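PDB 2HDW: uncharacterized protein PA2218 from Pseudomonas aeruginosa, which is uncharacterised but has an alpha/beta hydrolase fold and probably acts as a hydrolase. Local coordinates for residues Ala107-Ser112 and Ala129-Tyr134; Asn75-Thr80 and Ser147-Thr152; Trp56-Pro61 and Ala82-Leu87; Arg143-Pro148 and Met286-Ser291. One frame throughout, in Å; residues are numbered along the deposited sequence.

Contact 1. Residues Ala107-Ser112 and Ala129-Tyr134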
loop_
_atom_site.group_PDB
_atom_site.type_symbol
_atom_site.label_atom_id
_atom_site.label_comp_id
_atom_site.label_asym_id
_atom_site.label_seq_id
_atom_site.Cartn_x
_atom_site.Cartn_y
_atom_site.Cartn_z
ATOM N N ALA A 107 0.199 4.443 5.592
ATOM C CA ALA A 107 -0.736 3.776 6.489
ATOM C C ALA A 107 -0.063 2.512 7.006
ATOM O O ALA A 107 0.940 2.064 6.444
ATOM C CB ALA A 107 -2.017 3.418 5.743
ATOM N N VAL A 108 -0.602 1.945 8.078
ATOM C CA VAL A 108 -0.047 0.719 8.640
ATOM C C VAL A 108 -1.030 -0.435 8.484
ATOM O O VAL A 108 -2.214 -0.227 8.186
ATOM C CB VAL A 108 0.308 0.884 10.136
ATOM C CG1 VAL A 108 1.466 1.852 10.279
ATOM C CG2 VAL A 108 -0.912 1.386 10.916
ATOM N N LYS A 109 -0.531 -1.647 8.700
ATOM C CA LYS A 109 -1.325 -2.860 8.567
ATOM C C LYS A 109 -2.594 -2.919 9.418
ATOM O O LYS A 109 -3.512 -3.669 9.097
ATOM C CB LYS A 109 -0.453 -4.080 8.876
ATOM C CG LYS A 109 0.069 -4.132 10.313
ATOM C CD LYS A 109 1.124 -5.221 10.470
ATOM C CE LYS A 109 1.555 -5.402 11.926
ATOM N NZ LYS A 109 2.042 -4.142 12.560
ATOM N N GLU A 110 -2.654 -2.149 10.499
ATOM C CA GLU A 110 -3.843 -2.174 11.346
ATOM C C GLU A 110 -5.001 -1.396 10.720
ATOM O O GLU A 110 -6.134 -1.449 11.200
ATOM C CB GLU A 110 -3.530 -1.608 12.736
ATOM C CG GLU A 110 -2.548 -2.449 13.561
ATOM C CD GLU A 110 -1.099 -2.289 13.119
ATOM O OE1 GLU A 110 -0.804 -1.388 12.300
ATOM O OE2 GLU A 110 -0.243 -3.057 13.607
ATOM N N GLN A 111 -4.712 -0.675 9.641
ATOM C CA GLN A 111 -5.734 0.101 8.970
ATOM C C GLN A 111 -6.324 -0.667 7.777
ATOM O O GLN A 111 -6.558 -1.872 7.880
ATOM C CB GLN A 111 -5.154 1.473 8.578
ATOM C CG GLN A 111 -4.776 2.296 9.824
ATOM C CD GLN A 111 -3.932 3.525 9.531
ATOM O OE1 GLN A 111 -2.926 3.451 8.819
ATOM N NE2 GLN A 111 -4.325 4.663 10.100
ATOM N N SER A 112 -6.553 0.012 6.659
ATOM C CA SER A 112 -7.163 -0.610 5.486
ATOM C C SER A 112 -6.604 -1.944 4.972
ATOM O O SER A 112 -7.379 -2.860 4.679
ATOM C CB SER A 112 -7.200 0.391 4.328
ATOM O OG SER A 112 -8.049 -0.075 3.292
ATOM N N ALA A 129 -0.884 -8.724 5.608
ATOM C CA ALA A 129 -0.880 -7.262 5.556
ATOM C C ALA A 129 0.421 -6.887 6.267
ATOM O O ALA A 129 0.652 -7.298 7.405
ATOM C CB ALA A 129 -2.093 -6.689 6.305
ATOM N N PHE A 130 1.273 -6.114 5.600
ATOM C CA PHE A 130 2.564 -5.759 6.171
ATOM C C PHE A 130 2.828 -4.269 6.327
ATOM O O PHE A 130 2.205 -3.434 5.668
ATOM C CB PHE A 130 3.670 -6.351 5.297
ATOM C CG PHE A 130 3.741 -5.739 3.924
ATOM C CD1 PHE A 130 4.437 -4.547 3.712
ATOM C CD2 PHE A 130 3.081 -6.332 2.847
ATOM C CE1 PHE A 130 4.473 -3.952 2.450
ATOM C CE2 PHE A 130 3.108 -5.747 1.579
ATOM C CZ PHE A 130 3.807 -4.554 1.381
ATOM N N ASP A 131 3.765 -3.948 7.215
ATOM C CA ASP A 131 4.174 -2.571 7.422
ATOM C C ASP A 131 5.406 -2.338 6.552
ATOM O O ASP A 131 6.397 -3.070 6.644
ATOM C CB ASP A 131 4.532 -2.310 8.889
ATOM C CG ASP A 131 3.308 -2.193 9.776
ATOM O OD1 ASP A 131 2.242 -1.783 9.262
ATOM O OD2 ASP A 131 3.416 -2.488 10.987
ATOM N N PRO A 132 5.349 -1.324 5.675
ATOM C CA PRO A 132 6.475 -1.004 4.791
ATOM C C PRO A 132 7.742 -0.695 5.588
ATOM O O PRO A 132 7.675 -0.343 6.771
ATOM C CB PRO A 132 5.974 0.222 4.027
ATOM C CG PRO A 132 4.486 -0.006 3.965
ATOM C CD PRO A 132 4.174 -0.491 5.360
ATOM N N SER A 133 8.894 -0.846 4.936
ATOM C CA SER A 133 10.185 -0.557 5.560
ATOM C C SER A 133 10.167 0.806 6.257
ATOM O O SER A 133 9.562 1.751 5.758
ATOM C CB SER A 133 11.298 -0.559 4.500
ATOM O OG SER A 133 11.670 -1.878 4.121
ATOM N N TYR A 134 10.833 0.895 7.404
ATOM C CA TYR A 134 10.930 2.137 8.175
ATOM C C TYR A 134 9.637 2.620 8.836
ATOM O O TYR A 134 9.643 3.672 9.483
ATOM C CB TYR A 134 11.446 3.281 7.295
ATOM C CG TYR A 134 12.746 3.023 6.577
ATOM C CD1 TYR A 134 13.972 3.117 7.238
ATOM C CD2 TYR A 134 12.753 2.714 5.220
ATOM C CE1 TYR A 134 15.172 2.908 6.554
ATOM C CE2 TYR A 134 13.943 2.505 4.530
ATOM C CZ TYR A 134 15.146 2.600 5.198
ATOM O OH TYR A 134 16.311 2.358 4.502
HETATM O O HOH W 1 1.928 -0.761 12.733
#

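Contact 2. Residues Asn75-Thr80 and Ser147-Thr152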
loop_
_atom_site.group_PDB
_atom_site.type_symbol
_atom_site.label_atom_id
_atom_site.label_comp_id
_atom_site.label_asym_id
_atom_site.label_seq_id
_atom_site.Cartn_x
_atom_site.Cartn_y
_atom_site.Cartn_z
ATOM N N ASN A 75 13.762 -8.046 3.762
ATOM C CA ASN A 75 13.744 -7.791 2.327
ATOM C C ASN A 75 15.191 -7.836 1.839
ATOM O O ASN A 75 16.115 -7.974 2.648
ATOM C CB ASN A 75 13.079 -6.450 1.979
ATOM C CG ASN A 75 13.818 -5.241 2.526
ATOM O OD1 ASN A 75 15.008 -5.298 2.841
ATOM N ND2 ASN A 75 13.108 -4.119 2.613
ATOM N N ARG A 76 15.386 -7.735 0.527
ATOM C CA ARG A 76 16.729 -7.809 -0.053
ATOM C C ARG A 76 17.682 -6.711 0.393
ATOM O O ARG A 76 18.899 -6.827 0.235
ATOM C CB ARG A 76 16.654 -7.796 -1.587
ATOM C CG ARG A 76 16.007 -9.024 -2.208
ATOM C CD ARG A 76 16.170 -9.038 -3.726
ATOM N NE ARG A 76 15.763 -7.777 -4.340
ATOM C CZ ARG A 76 16.605 -6.810 -4.691
ATOM N NH1 ARG A 76 17.908 -6.959 -4.493
ATOM N NH2 ARG A 76 16.141 -5.688 -5.235
ATOM N N TYR A 77 17.136 -5.638 0.945
ATOM C CA TYR A 77 17.982 -4.538 1.369
ATOM C C TYR A 77 18.356 -4.603 2.844
ATOM O O TYR A 77 18.931 -3.658 3.396
ATOM C CB TYR A 77 17.304 -3.213 1.006
ATOM C CG TYR A 77 17.116 -3.059 -0.496
ATOM C CD1 TYR A 77 18.173 -3.313 -1.379
ATOM C CD2 TYR A 77 15.898 -2.647 -1.033
ATOM C CE1 TYR A 77 18.018 -3.158 -2.760
ATOM C CE2 TYR A 77 15.732 -2.483 -2.408
ATOM C CZ TYR A 77 16.795 -2.739 -3.266
ATOM O OH TYR A 77 16.637 -2.555 -4.623
ATOM N N GLY A 78 18.027 -5.732 3.471
ATOM C CA GLY A 78 18.359 -5.954 4.870
ATOM C C GLY A 78 17.397 -5.439 5.924
ATOM O O GLY A 78 17.726 -5.432 7.109
ATOM N N ILE A 79 16.209 -5.011 5.518
ATOM C CA ILE A 79 15.248 -4.501 6.488
ATOM C C ILE A 79 14.235 -5.583 6.836
ATOM O O ILE A 79 13.720 -6.266 5.948
ATOM C CB ILE A 79 14.508 -3.261 5.934
ATOM C CG1 ILE A 79 15.536 -2.204 5.508
ATOM C CG2 ILE A 79 13.564 -2.690 6.996
ATOM C CD1 ILE A 79 14.933 -0.924 4.940
ATOM N N THR A 80 13.972 -5.746 8.132
ATOM C CA THR A 80 13.013 -6.738 8.609
ATOM C C THR A 80 11.649 -6.074 8.759
ATOM O O THR A 80 11.518 -5.048 9.432
ATOM C CB THR A 80 13.449 -7.324 9.965
ATOM O OG1 THR A 80 14.713 -7.983 9.810
ATOM C CG2 THR A 80 12.420 -8.329 10.476
ATOM N N SER A 147 10.813 5.088 -0.242
ATOM C CA SER A 147 11.514 5.028 -1.522
ATOM C C SER A 147 10.718 4.145 -2.478
ATOM O O SER A 147 10.213 3.098 -2.081
ATOM C CB SER A 147 12.914 4.449 -1.305
ATOM O OG SER A 147 13.374 3.731 -2.434
ATOM N N PRO A 148 10.588 4.557 -3.751
ATOM C CA PRO A 148 9.824 3.714 -4.679
ATOM C C PRO A 148 10.514 2.377 -4.907
ATOM O O PRO A 148 9.857 1.356 -5.130
ATOM C CB PRO A 148 9.757 4.566 -5.943
ATOM C CG PRO A 148 11.034 5.345 -5.892
ATOM C CD PRO A 148 11.116 5.750 -4.435
ATOM N N ASP A 149 11.840 2.389 -4.835
ATOM C CA ASP A 149 12.640 1.177 -5.037
ATOM C C ASP A 149 12.467 0.230 -3.851
ATOM O O ASP A 149 12.028 -0.911 -4.009
ATOM C CB ASP A 149 14.118 1.551 -5.188
ATOM C CG ASP A 149 14.995 0.370 -5.589
ATOM O OD1 ASP A 149 14.700 -0.768 -5.182
ATOM O OD2 ASP A 149 16.005 0.586 -6.297
ATOM N N ILE A 150 12.806 0.716 -2.660
ATOM C CA ILE A 150 12.705 -0.089 -1.452
ATOM C C ILE A 150 11.279 -0.566 -1.190
ATOM O O ILE A 150 11.063 -1.709 -0.791
ATOM C CB ILE A 150 13.208 0.692 -0.216
ATOM C CG1 ILE A 150 14.693 1.033 -0.386
ATOM C CG2 ILE A 150 13.000 -0.138 1.053
ATOM C CD1 ILE A 150 15.291 1.836 0.779
ATOM N N ASN A 151 10.301 0.302 -1.422
ATOM C CA ASN A 151 8.917 -0.078 -1.187
ATOM C C ASN A 151 8.449 -1.118 -2.200
ATOM O O ASN A 151 7.677 -2.021 -1.865
ATOM C CB ASN A 151 8.019 1.167 -1.194
ATOM C CG ASN A 151 8.196 2.009 0.069
ATOM O OD1 ASN A 151 8.609 1.496 1.112
ATOM N ND2 ASN A 151 7.871 3.293 -0.014
ATOM N N THR A 152 8.918 -1.011 -3.439
ATOM C CA THR A 152 8.543 -2.009 -4.433
ATOM C C THR A 152 9.119 -3.339 -3.938
ATOM O O THR A 152 8.460 -4.375 -3.996
ATOM C CB THR A 152 9.105 -1.647 -5.824
ATOM O OG1 THR A 152 8.412 -0.495 -6.325
ATOM C CG2 THR A 152 8.933 -2.804 -6.795
#

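Contact 3. Residues Trp56-Pro61 and Ala82-Leu87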
loop_
_atom_site.group_PDB
_atom_site.type_symbol
_atom_site.label_atom_id
_atom_site.label_comp_id
_atom_site.label_asym_id
_atom_site.label_seq_id
_atom_site.Cartn_x
_atom_site.Cartn_y
_atom_site.Cartn_z
ATOM N N TRP A 56 -4.923 -6.362 20.399
ATOM C CA TRP A 56 -5.633 -6.261 19.136
ATOM C C TRP A 56 -5.943 -4.781 18.959
ATOM O O TRP A 56 -6.958 -4.276 19.449
ATOM C CB TRP A 56 -6.932 -7.076 19.143
ATOM C CG TRP A 56 -7.649 -6.989 17.823
ATOM C CD1 TRP A 56 -8.705 -6.182 17.509
ATOM C CD2 TRP A 56 -7.296 -7.673 16.615
ATOM N NE1 TRP A 56 -9.032 -6.318 16.179
ATOM C CE2 TRP A 56 -8.181 -7.227 15.607
ATOM C CE3 TRP A 56 -6.311 -8.617 16.284
ATOM C CZ2 TRP A 56 -8.112 -7.695 14.290
ATOM C CZ3 TRP A 56 -6.243 -9.080 14.972
ATOM C CH2 TRP A 56 -7.139 -8.618 13.993
ATOM N N ASP A 57 -5.045 -4.083 18.273
ATOM C CA ASP A 57 -5.198 -2.653 18.044
ATOM C C ASP A 57 -5.570 -2.336 16.595
ATOM O O ASP A 57 -5.235 -1.266 16.083
ATOM C CB ASP A 57 -3.899 -1.933 18.428
ATOM C CG ASP A 57 -2.723 -2.332 17.551
ATOM O OD1 ASP A 57 -2.683 -3.489 17.079
ATOM O OD2 ASP A 57 -1.828 -1.489 17.341
ATOM N N LYS A 58 -6.258 -3.265 15.935
ATOM C CA LYS A 58 -6.683 -3.051 14.555
ATOM C C LYS A 58 -7.870 -2.084 14.533
ATOM O O LYS A 58 -8.521 -1.858 15.559
ATOM C CB LYS A 58 -7.079 -4.378 13.893
ATOM C CG LYS A 58 -5.927 -5.167 13.240
ATOM C CD LYS A 58 -4.882 -5.636 14.246
ATOM C CE LYS A 58 -3.831 -6.529 13.578
ATOM N NZ LYS A 58 -2.674 -6.826 14.482
ATOM N N THR A 59 -8.143 -1.521 13.361
ATOM C CA THR A 59 -9.239 -0.576 13.187
ATOM C C THR A 59 -10.536 -1.308 12.856
ATOM O O THR A 59 -11.532 -0.687 12.491
ATOM C CB THR A 59 -8.934 0.417 12.056
ATOM O OG1 THR A 59 -8.549 -0.307 10.883
ATOM C CG2 THR A 59 -7.814 1.364 12.461
ATOM N N PHE A 60 -10.506 -2.631 12.985
ATOM C CA PHE A 60 -11.660 -3.475 12.709
ATOM C C PHE A 60 -11.588 -4.650 13.678
ATOM O O PHE A 60 -10.509 -4.996 14.161
ATOM C CB PHE A 60 -11.604 -3.966 11.262
ATOM C CG PHE A 60 -10.306 -4.624 10.907
ATOM C CD1 PHE A 60 -10.112 -5.980 11.137
ATOM C CD2 PHE A 60 -9.249 -3.869 10.404
ATOM C CE1 PHE A 60 -8.881 -6.577 10.876
ATOM C CE2 PHE A 60 -8.016 -4.455 10.142
ATOM C CZ PHE A 60 -7.834 -5.814 10.380
ATOM N N PRO A 61 -12.732 -5.288 13.970
ATOM C CA PRO A 61 -12.739 -6.422 14.902
ATOM C C PRO A 61 -12.137 -7.688 14.315
ATOM O O PRO A 61 -12.200 -7.919 13.107
ATOM C CB PRO A 61 -14.228 -6.612 15.218
ATOM C CG PRO A 61 -14.888 -5.331 14.749
ATOM C CD PRO A 61 -14.099 -4.985 13.521
ATOM N N ALA A 82 7.362 -6.193 9.619
ATOM C CA ALA A 82 6.372 -6.810 10.493
ATOM C C ALA A 82 5.075 -6.942 9.699
ATOM O O ALA A 82 4.768 -6.103 8.852
ATOM C CB ALA A 82 6.146 -5.948 11.738
ATOM N N ALA A 83 4.309 -7.990 9.972
ATOM C CA ALA A 83 3.064 -8.198 9.248
ATOM C C ALA A 83 2.064 -9.057 10.008
ATOM O O ALA A 83 2.418 -9.752 10.964
ATOM C CB ALA A 83 3.359 -8.837 7.892
ATOM N N ASP A 84 0.809 -8.988 9.573
ATOM C CA ASP A 84 -0.266 -9.778 10.157
ATOM C C ASP A 84 -0.618 -10.820 9.109
ATOM O O ASP A 84 -0.845 -10.488 7.945
ATOM C CB ASP A 84 -1.503 -8.917 10.443
ATOM C CG ASP A 84 -1.331 -8.018 11.654
ATOM O OD1 ASP A 84 -1.100 -8.551 12.763
ATOM O OD2 ASP A 84 -1.439 -6.777 11.502
ATOM N N LEU A 85 -0.651 -12.077 9.529
ATOM C CA LEU A 85 -0.975 -13.189 8.650
ATOM C C LEU A 85 -2.344 -13.744 9.036
ATOM O O LEU A 85 -2.590 -14.030 10.206
ATOM C CB LEU A 85 0.081 -14.281 8.797
ATOM C CG LEU A 85 -0.123 -15.600 8.054
ATOM C CD1 LEU A 85 0.012 -15.385 6.551
ATOM C CD2 LEU A 85 0.908 -16.598 8.544
ATOM N N TYR A 86 -3.225 -13.891 8.049
ATOM C CA TYR A 86 -4.572 -14.412 8.279
ATOM C C TYR A 86 -4.799 -15.658 7.434
ATOM O O TYR A 86 -4.507 -15.662 6.238
ATOM C CB TYR A 86 -5.623 -13.365 7.896
ATOM C CG TYR A 86 -5.521 -12.051 8.636
ATOM C CD1 TYR A 86 -6.300 -11.794 9.769
ATOM C CD2 TYR A 86 -4.648 -11.058 8.200
ATOM C CE1 TYR A 86 -6.209 -10.570 10.445
ATOM C CE2 TYR A 86 -4.545 -9.843 8.863
ATOM C CZ TYR A 86 -5.325 -9.601 9.982
ATOM O OH TYR A 86 -5.203 -8.387 10.624
ATOM N N LEU A 87 -5.327 -16.710 8.053
ATOM C CA LEU A 87 -5.605 -17.956 7.342
ATOM C C LEU A 87 -7.014 -18.453 7.628
ATOM O O LEU A 87 -7.549 -18.241 8.717
ATOM C CB LEU A 87 -4.619 -19.061 7.749
ATOM C CG LEU A 87 -3.114 -18.841 7.574
ATOM C CD1 LEU A 87 -2.610 -17.873 8.636
ATOM C CD2 LEU A 87 -2.394 -20.176 7.705
#

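Contact 4. Residues Arg143-Pro148 and Met286-Ser291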
loop_
_atom_site.group_PDB
_atom_site.type_symbol
_atom_site.label_atom_id
_atom_site.label_comp_id
_atom_site.label_asym_id
_atom_site.label_seq_id
_atom_site.Cartn_x
_atom_site.Cartn_y
_atom_site.Cartn_z
ATOM N N ARG A 143 13.283 6.518 11.119
ATOM C CA ARG A 143 11.898 6.098 11.027
ATOM C C ARG A 143 11.160 6.953 10.001
ATOM O O ARG A 143 11.508 8.113 9.765
ATOM C CB ARG A 143 11.212 6.229 12.392
ATOM C CG ARG A 143 11.848 5.368 13.468
ATOM C CD ARG A 143 11.854 3.906 13.037
ATOM N NE ARG A 143 10.503 3.388 12.843
ATOM C CZ ARG A 143 10.232 2.177 12.361
ATOM N NH1 ARG A 143 11.225 1.364 12.016
ATOM N NH2 ARG A 143 8.973 1.769 12.243
ATOM N N ASN A 144 10.152 6.358 9.380
ATOM C CA ASN A 144 9.319 7.054 8.411
ATOM C C ASN A 144 9.994 7.719 7.216
ATOM O O ASN A 144 9.800 8.914 6.959
ATOM C CB ASN A 144 8.444 8.081 9.137
ATOM C CG ASN A 144 7.461 7.430 10.092
ATOM O OD1 ASN A 144 7.292 6.208 10.080
ATOM N ND2 ASN A 144 6.801 8.239 10.919
ATOM N N VAL A 145 10.795 6.943 6.498
ATOM C CA VAL A 145 11.425 7.423 5.279
ATOM C C VAL A 145 10.887 6.436 4.240
ATOM O O VAL A 145 10.530 5.313 4.594
ATOM C CB VAL A 145 12.976 7.373 5.360
ATOM C CG1 VAL A 145 13.452 5.959 5.574
ATOM C CG2 VAL A 145 13.580 7.954 4.084
ATOM N N ALA A 146 10.781 6.847 2.981
ATOM C CA ALA A 146 10.256 5.953 1.949
ATOM C C ALA A 146 11.056 6.037 0.657
ATOM O O ALA A 146 11.858 6.945 0.474
ATOM C CB ALA A 146 8.786 6.274 1.670
ATOM N N SER A 147 10.813 5.088 -0.242
ATOM C CA SER A 147 11.514 5.028 -1.522
ATOM C C SER A 147 10.718 4.145 -2.478
ATOM O O SER A 147 10.213 3.098 -2.081
ATOM C CB SER A 147 12.914 4.449 -1.305
ATOM O OG SER A 147 13.374 3.731 -2.434
ATOM N N PRO A 148 10.588 4.557 -3.751
ATOM C CA PRO A 148 9.824 3.714 -4.679
ATOM C C PRO A 148 10.514 2.377 -4.907
ATOM O O PRO A 148 9.857 1.356 -5.130
ATOM C CB PRO A 148 9.757 4.566 -5.943
ATOM C CG PRO A 148 11.034 5.345 -5.892
ATOM C CD PRO A 148 11.116 5.750 -4.435
ATOM N N MET A 286 11.441 15.137 5.863
ATOM C CA MET A 286 11.313 16.206 4.882
ATOM C C MET A 286 11.980 15.857 3.552
ATOM O O MET A 286 11.513 16.274 2.499
ATOM C CB MET A 286 11.898 17.517 5.437
ATOM C CG MET A 286 11.010 18.210 6.484
ATOM S SD MET A 286 11.641 19.828 7.021
ATOM C CE MET A 286 11.113 20.830 5.664
ATOM N N THR A 287 13.053 15.073 3.576
ATOM C CA THR A 287 13.726 14.739 2.321
ATOM C C THR A 287 13.257 13.461 1.603
ATOM O O THR A 287 13.834 13.067 0.586
ATOM C CB THR A 287 15.266 14.706 2.515
ATOM O OG1 THR A 287 15.611 13.828 3.595
ATOM C CG2 THR A 287 15.774 16.109 2.832
ATOM N N THR A 288 12.198 12.831 2.106
ATOM C CA THR A 288 11.680 11.608 1.483
ATOM C C THR A 288 11.361 11.742 -0.013
ATOM O O THR A 288 11.656 10.841 -0.796
ATOM C CB THR A 288 10.411 11.096 2.227
ATOM O OG1 THR A 288 10.807 10.348 3.386
ATOM C CG2 THR A 288 9.560 10.207 1.319
ATOM N N PRO A 289 10.756 12.867 -0.430
ATOM C CA PRO A 289 10.414 13.070 -1.845
ATOM C C PRO A 289 11.551 12.953 -2.875
ATOM O O PRO A 289 11.301 12.676 -4.041
ATOM C CB PRO A 289 9.797 14.468 -1.851
ATOM C CG PRO A 289 9.187 14.573 -0.476
ATOM C CD PRO A 289 10.270 13.993 0.390
ATOM N N LEU A 290 12.793 13.164 -2.457
ATOM C CA LEU A 290 13.911 13.097 -3.398
ATOM C C LEU A 290 13.957 11.854 -4.287
ATOM O O LEU A 290 14.234 11.959 -5.484
ATOM C CB LEU A 290 15.236 13.245 -2.654
ATOM C CG LEU A 290 15.509 14.649 -2.109
ATOM C CD1 LEU A 290 16.703 14.606 -1.187
ATOM C CD2 LEU A 290 15.743 15.625 -3.271
ATOM N N SER A 291 13.689 10.680 -3.726
ATOM C CA SER A 291 13.726 9.463 -4.538
ATOM C C SER A 291 12.524 9.380 -5.471
ATOM O O SER A 291 12.678 9.115 -6.664
ATOM C CB SER A 291 13.786 8.211 -3.649
ATOM O OG SER A 291 12.668 8.140 -2.785
HETATM O O HOH W 2 13.464 9.004 -0.126
#

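Contact 1. Residues Ala107-Ser112 and Ala129-Tyr134
D131 receives K109 through both of its carboxylate oxygens. The backbone N of K109 donates to D131 OD1 over 2.8 Å, almost straight at 173° and nearly end-on to the C-O bond. The ammonium of the same lysine closes on the other oxygen, with K109 NZ 2.7 Å from D131 OD2. It comes from above the carboxylate plane and makes a salt bridge. The lysine chain runs extended to CE and then bends (chi4 -55°), which turns NZ onto the acid.

The tight part lies along this lysine. K109 CB packs 4.0 Å from A129 CB, and K109 CG rests 3.4 Å from D131 OD1. V108 CB sits at the same oxygen. The turn V108-Q111 is held by its own backbone bond and by V108 N donating to Q111 OE1.

The looser part is on the E110 side, where a water takes the place of direct contact. E110 OE1 and D131 OD1 stay 4.3 Å apart, and water 1 donates to E110 OE1 and D131 OD2. K109 NZ also bridges to E110 OE2, on its syn side, and to E137. R276 pairs with E110.

The loop after strand 96-102 is thus tied to strand 126-130 and the chain just after it in the hydrolase core. One lysine shared among three acids probably stays charged and offsets the repulsion between their carboxylates.

Contact 2. Residues Asn75-Thr80 and Ser147-Thr152
Y77 reaches from a turn to the first turn of helix 148-164 and meets D149 and I150 there. Its CB starts on the turn N75-G78, with CG beside the backbone N (chi1 -62°), and the ring then extends over the helix start. On the way out, Y77 CD2 lies 3.9 Å from I150 CG1. The next atom, CE2, is 4.0 Å from I150 CA and also approaches the aspartate, with Y77 CE2 3.4 Å from D149 OD1. At the tip, Y77 OH donates to D149 OD1 over 2.7 Å. The hydroxyl arrives on the syn side of the carboxylate, 27° out of its plane. Ring and carboxylate planes stand 69° apart. R76 NH2 adds a weak bond to the same hydroxyl, while R76 NE pairs with E153 further along the helix.

Deeper in, I79 CD1 touches I150 CG2 at 4.4 Å, and N75 ND2 is near the same methyl. N75 shapes the turn from inside: its OD1 accepts from I79 N and, weakly, from Y77 N. Its amide nitrogen bonds D154 of the helix.

S147 closes the helix start, with I150 N donating to S147 OG in a capping bond. The arrangement is an N-capped helix packed against a beta hairpin. The turn between antiparallel strands 66-74 and 80-88 meets the first turn of a helix of the alpha/beta hydrolase fold.

Contact 3. Residues Trp56-Pro61 and Ala82-Leu87
K58 bends at its second torsion (chi2 64°) and is extended beyond it, which sends its ammonium straight out to D84. D84 turns its carboxylate beside its own backbone N (chi1 -75°) and comes from the opposite direction. The two meet where the loop before strand 66-74 packs on strand 80-88, near one edge of the central sheet of the alpha/beta hydrolase fold. D84 and Y86 alternate with A83 and L85 along the strand, so both point to the same side, toward the loop.

K58 NZ donates to D84 OD1 over 2.9 Å in a salt bridge. It stands above the carboxylate plane, 37° out of it. H68 of the neighbouring strand also bonds D84 OD1, so this oxygen is gripped from two sources. K58 CE lies 3.2 Å from D84 OD2.

The lysine stem runs between two rings of its own segment. K58 CD lies 3.6 Å above one face of W56, toward its rim. K58 CB likewise sits over the rim of F60. The indole is fixed in turn by W56 NE1, which donates to F60 O in the carbonyl plane.

Y86 pushes its hydroxyl end into this group. W56 CH2 comes to the edge of the tyrosine ring, 4.2 Å from Y86 CE1. H68 also packs on both W56 and Y86, and helix 112-122 adds A117 and A121 against the tyrosine. The phenol oxygen lies at the edge of F60 and near its plane, with Y86 OH 3.7 Å from F60 CZ.

Contact 4. Residues Arg143-Pro148 and Met286-Ser291
The extended chain at V145-S147 runs past the short, weakly bonded helix near 289-292, with V145 CA nearest T288 CA at 5.7 Å and S147 CA nearest S291 CA at 5.8 Å. T288 and S291, three residues apart, both point their side chains at this chain.

T288 straddles the backbone of V145 and A146. Its hydroxyl lies beside its own backbone N (chi1 -82°) and its methyl takes the other side. T288 OG1 is 3.5 Å from V145 CA and 3.7 Å from V145 CG2, which approaches it obliquely. T288 CG2 packs 4.0 Å from A146 CB. The threonine hydroxyl has its hydrogen bond with T285 OG1; the V145 atoms it touches here are carbons.

S291 lies further along and meets the proline that opens helix 148-164. Its hydroxyl sits between the backbone N and the carbonyl carbon (chi1 59°), facing the chain. S291 OG is 3.3 Å from P148 CD, and S147 CA packs on the same oxygen. F292 and T207 also touch P148.

Polar contact between the segments passes through water 2. The water donates to A146 O and to T288 O, each at 2.7 Å, and accepts from S291 OG. N144 adds a backbone bond to T285 just ahead.

The contact joins the loop before helix 148-164 to the short helix 289-292. Its packing is close, but its polar link is indirect. One water satisfies two carbonyls that cannot bond each other, and it gives the serine hydroxyl an acceptor.

How the contacts relate
Contacts 1 and 3 meet on the sheet, their centres about 10 Å apart. Strands 80-88 and 126-130 are neighbours there: D84 N and A129 O, 2.8 Å apart, join the strands, and T59 OG1, 2.7 Å from E110 O, joins the two loops. Contact 1 is nested inside the chain loop closed by contact 2. They touch where S133 and Y134 pack on I79. Contact 4 shares S147 and P148 with contact 2, with centres about 12 Å apart, and joins contact 1 through N144 N, 2.7 Å from Y134 O. Contacts 3 and 4 are remote, with centres about 26 Å apart and nearest atoms about 8 Å.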